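Local coordinates for delta-1-pyrroline-5-carboxylate dehydrogenase, mitochondrial (PDB 4E3X), which oxidises L-glutamate gamma-semialdehyde to L-glutamate with NAD(+), the second step in the breakdown of proline, and works as a homodimer, at residues 229-234 against 267-272; 282-285 against 289-292. One frame throughout, in Å; residues are numbered along the deposited sequence.

Interaction 1 of 2, residues 229-234 against 267-272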
# COMPACT_ATOMS: atom_id res chain seq x y z
N VAL B 229 -6.38 -9.74 -13.26
CA VAL B 229 -7.64 -10.39 -13.57
C VAL B 229 -8.48 -10.41 -12.30
O VAL B 229 -7.95 -10.45 -11.19
CB VAL B 229 -7.44 -11.80 -14.16
CG1 VAL B 229 -6.72 -11.71 -15.50
CG2 VAL B 229 -6.69 -12.71 -13.20
N VAL B 230 -9.79 -10.38 -12.46
CA VAL B 230 -10.69 -10.01 -11.38
C VAL B 230 -11.94 -10.88 -11.35
O VAL B 230 -12.54 -11.14 -12.40
CB VAL B 230 -11.15 -8.54 -11.56
CG1 VAL B 230 -12.15 -8.13 -10.47
CG2 VAL B 230 -9.96 -7.56 -11.61
N LEU B 231 -12.31 -11.33 -10.15
CA LEU B 231 -13.67 -11.80 -9.91
C LEU B 231 -14.45 -10.67 -9.27
O LEU B 231 -14.13 -10.22 -8.17
CB LEU B 231 -13.68 -13.02 -8.98
CG LEU B 231 -13.63 -14.39 -9.66
CD1 LEU B 231 -12.33 -14.60 -10.42
CD2 LEU B 231 -13.84 -15.51 -8.63
N TRP B 232 -15.46 -10.19 -9.98
CA TRP B 232 -16.30 -9.10 -9.50
C TRP B 232 -17.62 -9.63 -8.98
O TRP B 232 -18.43 -10.14 -9.75
CB TRP B 232 -16.53 -8.10 -10.62
CG TRP B 232 -17.37 -6.92 -10.26
CD1 TRP B 232 -17.66 -6.45 -9.00
CD2 TRP B 232 -18.02 -6.03 -11.17
NE1 TRP B 232 -18.46 -5.33 -9.09
CE2 TRP B 232 -18.71 -5.07 -10.41
CE3 TRP B 232 -18.11 -5.98 -12.57
CZ2 TRP B 232 -19.45 -4.05 -11.00
CZ3 TRP B 232 -18.85 -4.97 -13.15
CH2 TRP B 232 -19.52 -4.02 -12.37
N LYS B 233 -17.81 -9.51 -7.67
CA LYS B 233 -19.10 -9.75 -7.03
C LYS B 233 -19.81 -8.41 -6.87
O LYS B 233 -19.53 -7.66 -5.94
CB LYS B 233 -18.91 -10.40 -5.65
CG LYS B 233 -20.23 -10.65 -4.91
CD LYS B 233 -20.06 -10.43 -3.39
CE LYS B 233 -21.38 -10.40 -2.63
NZ LYS B 233 -22.30 -9.34 -3.14
N PRO B 234 -20.74 -8.08 -7.78
CA PRO B 234 -21.46 -6.81 -7.65
C PRO B 234 -22.52 -6.89 -6.56
O PRO B 234 -22.89 -7.97 -6.11
CB PRO B 234 -22.14 -6.63 -9.03
CG PRO B 234 -21.60 -7.73 -9.89
CD PRO B 234 -21.18 -8.83 -8.97
N PRO B 267 -20.85 -14.21 2.13
CA PRO B 267 -19.95 -15.11 2.87
C PRO B 267 -19.37 -16.21 1.98
O PRO B 267 -18.19 -16.52 2.08
CB PRO B 267 -20.86 -15.68 3.95
CG PRO B 267 -21.81 -14.54 4.24
CD PRO B 267 -22.11 -13.98 2.87
N THR B 268 -20.19 -16.77 1.09
CA THR B 268 -19.73 -17.81 0.19
C THR B 268 -18.60 -17.31 -0.72
O THR B 268 -17.59 -17.99 -0.93
CB THR B 268 -20.89 -18.34 -0.66
OG1 THR B 268 -21.93 -18.81 0.19
CG2 THR B 268 -20.43 -19.49 -1.56
N PHE B 269 -18.79 -16.12 -1.28
CA PHE B 269 -17.79 -15.51 -2.14
C PHE B 269 -16.48 -15.30 -1.37
O PHE B 269 -15.40 -15.67 -1.85
CB PHE B 269 -18.31 -14.18 -2.69
CG PHE B 269 -17.38 -13.51 -3.65
CD1 PHE B 269 -17.34 -13.90 -4.98
CD2 PHE B 269 -16.53 -12.50 -3.23
CE1 PHE B 269 -16.47 -13.30 -5.87
CE2 PHE B 269 -15.67 -11.90 -4.12
CZ PHE B 269 -15.64 -12.30 -5.43
N GLY B 270 -16.58 -14.72 -0.18
CA GLY B 270 -15.40 -14.47 0.63
C GLY B 270 -14.68 -15.76 1.00
O GLY B 270 -13.45 -15.83 0.91
N ASP B 271 -15.44 -16.79 1.38
CA ASP B 271 -14.86 -18.09 1.73
C ASP B 271 -14.08 -18.65 0.54
O ASP B 271 -12.97 -19.17 0.70
CB ASP B 271 -15.94 -19.12 2.09
CG ASP B 271 -16.68 -18.80 3.38
OD1 ASP B 271 -16.30 -17.86 4.11
OD2 ASP B 271 -17.64 -19.54 3.67
N THR B 272 -14.68 -18.57 -0.64
CA THR B 272 -14.07 -19.16 -1.82
C THR B 272 -12.79 -18.42 -2.22
O THR B 272 -11.73 -19.04 -2.42
CB THR B 272 -15.03 -19.19 -3.01
OG1 THR B 272 -16.24 -19.84 -2.63
CG2 THR B 272 -14.40 -19.93 -4.18
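Lys233 and Phe269 meet at the flat face of the phenyl ring. Followed outward from the strand, Lys233 first sets its CB over the ring centre, 3.6 Å from the Phe269 centroid and only 5° off the ring normal, a CH-pi contact. The chain bends at chi2, bringing Lys233 CD to 4.1 Å from Phe269 CG, and again at chi4, where it leads away from the helix and NZ makes a weak hydrogen bond to Pro234 O. Lysine suits this place because its aliphatic part can lie on an aromatic while its ammonium goes elsewhere. Phenylalanine, long and flat, lets the helix reach the sheet while offering Lys233 a face; CG lies anti to the backbone N (chi1 -177°). Its leading atom, CZ, lies 3.8 Å from Leu231 O, which sits at the ring edge, and 4.1 Å from Leu231 CB. The ring also packs on Ala205 and Ile207 of the neighbouring strand 203-207. With an alanine in place of Phe269, the Lys233 methylenes would probably lose their support and a gap open between helix and sheet. Helix 266-274 thus packs on a parallel sheet of the Rossmann type, at the strand carrying the NAD(+)-binding Lys233.

Interaction 2 of 2, residues 282-285 against 289-292. With PRO (proline), chain C.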
# COMPACT_ATOMS: atom_id res chain seq x y z
N ILE B 282 -7.90 -8.06 -2.48
CA ILE B 282 -9.32 -7.84 -2.33
C ILE B 282 -9.54 -6.34 -2.39
O ILE B 282 -8.91 -5.58 -1.65
CB ILE B 282 -9.85 -8.41 -1.00
CG1 ILE B 282 -9.59 -9.92 -0.92
CG2 ILE B 282 -11.32 -8.12 -0.86
CD1 ILE B 282 -9.98 -10.54 0.40
N ASN B 283 -10.43 -5.92 -3.28
CA ASN B 283 -10.78 -4.51 -3.42
C ASN B 283 -12.23 -4.39 -2.99
O ASN B 283 -13.14 -4.79 -3.72
CB ASN B 283 -10.58 -4.04 -4.86
CG ASN B 283 -10.37 -2.53 -4.96
OD1 ASN B 283 -10.22 -1.85 -3.94
ND2 ASN B 283 -10.34 -2.01 -6.19
N PHE B 284 -12.43 -3.86 -1.78
CA PHE B 284 -13.70 -3.94 -1.08
C PHE B 284 -14.27 -2.57 -0.75
O PHE B 284 -13.55 -1.65 -0.37
CB PHE B 284 -13.48 -4.70 0.23
CG PHE B 284 -14.69 -4.77 1.12
CD1 PHE B 284 -14.90 -3.84 2.14
CD2 PHE B 284 -15.63 -5.78 0.94
CE1 PHE B 284 -16.01 -3.91 2.96
CE2 PHE B 284 -16.75 -5.85 1.75
CZ PHE B 284 -16.94 -4.92 2.76
N THR B 285 -15.58 -2.44 -0.89
CA THR B 285 -16.30 -1.30 -0.31
C THR B 285 -17.60 -1.83 0.29
O THR B 285 -18.36 -2.51 -0.39
CB THR B 285 -16.54 -0.17 -1.34
OG1 THR B 285 -15.27 0.32 -1.80
CG2 THR B 285 -17.32 0.99 -0.70
N PRO B 289 -17.52 -4.64 9.62
CA PRO B 289 -17.40 -6.04 10.05
C PRO B 289 -17.05 -6.99 8.90
O PRO B 289 -16.28 -7.93 9.11
CB PRO B 289 -18.80 -6.36 10.61
CG PRO B 289 -19.37 -5.05 10.98
CD PRO B 289 -18.82 -4.06 10.01
N THR B 290 -17.59 -6.76 7.71
CA THR B 290 -17.29 -7.64 6.59
C THR B 290 -15.82 -7.51 6.16
O THR B 290 -15.14 -8.51 5.91
CB THR B 290 -18.23 -7.39 5.41
OG1 THR B 290 -19.58 -7.62 5.83
CG2 THR B 290 -17.90 -8.32 4.24
N PHE B 291 -15.32 -6.28 6.09
CA PHE B 291 -13.92 -6.07 5.75
C PHE B 291 -13.00 -6.75 6.76
O PHE B 291 -12.03 -7.42 6.39
CB PHE B 291 -13.60 -4.57 5.62
CG PHE B 291 -12.21 -4.29 5.12
CD1 PHE B 291 -11.78 -4.77 3.89
CD2 PHE B 291 -11.33 -3.55 5.89
CE1 PHE B 291 -10.50 -4.52 3.44
CE2 PHE B 291 -10.05 -3.29 5.44
CZ PHE B 291 -9.63 -3.78 4.22
N LYS B 292 -13.30 -6.59 8.04
CA LYS B 292 -12.50 -7.24 9.07
C LYS B 292 -12.54 -8.76 8.94
O LYS B 292 -11.53 -9.43 9.13
CB LYS B 292 -12.99 -6.85 10.47
CG LYS B 292 -12.68 -5.40 10.83
CD LYS B 292 -12.78 -5.13 12.33
CE LYS B 292 -14.05 -5.68 12.92
NZ LYS B 292 -14.23 -5.21 14.33
N PRO C . -10.42 -1.65 14.41
CA PRO C . -11.60 -0.77 14.41
C PRO C . -12.86 -1.60 14.52
O PRO C . -12.77 -2.83 14.49
CB PRO C . -11.54 -0.10 13.04
CG PRO C . -10.12 -0.28 12.58
CD PRO C . -9.72 -1.61 13.11
OXT PRO C . -13.97 -1.08 14.65
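Phe284 and Phe291 place two phenyl rings nearly parallel, with planes 21° apart, yet offset so far that they barely overlap; their centroids are 5.7 Å apart. Over one face of the Phe284 ring, toward its rim, stands Phe291 CA, and Phe291 CB comes within 3.6 Å of Phe284 CE1. The nearest approach between ring atoms is 3.7 Å, from Phe291 CD1 to Phe284 CD1. At the far end of the Phe284 ring the methyl of Thr290 approaches obliquely, with CG2 3.7 Å from Phe284 CE2. Phenylalanine suits position 284 because its broad apolar surface can meet both Phe291 CB and this methyl.

Threonine serves both sides here: with OG1 beside the backbone N (chi1 -59°) and hydrogen-bonded to Ser287, the methyl CG2 lies anti to that N and faces the aromatic. Phenylalanine fits position 291 because its ring packs on Leu311 of strand 310-314 and stands edge-to-face to Phe308 of the second subunit. Lys292 gives a hydrogen bond from NZ to O of a bound proline at 2.8 Å and forms a salt bridge with Asp303 of the second subunit. That proline, the cryoprotectant of the crystal, lies at the subunit interface, hydrogen-bonded also to Leu302 O of the second subunit.

Strand 279-285, helix 288-300 and strand 310-314 form a beta-alpha-beta unit of the NAD(+)-binding domain; the helix's first turn holds Pro289 and Thr290, two NAD(+)-binding residues.

Overall arrangement
Interactions 1 and 2 follow one another along the chain: helix 266-274 of the first leads into strand 279-285 of the second. Both contacts bring a helix onto the same five-stranded parallel sheet, in which strand 203-207 lies between 230-233 and 279-285. Their centres are 11 Å apart, and their nearest atoms, about 6 Å apart, do not touch. Both contribute NAD(+)-binding residues: the side chains of Lys233 in interaction 1 and Thr290 in interaction 2 are about 8 Å apart, consistent with their lining one coenzyme site. Interaction 2 also lies close to a catalytic residue, with the Phe284 side chain about 6 Å from that of Glu314, the proton acceptor.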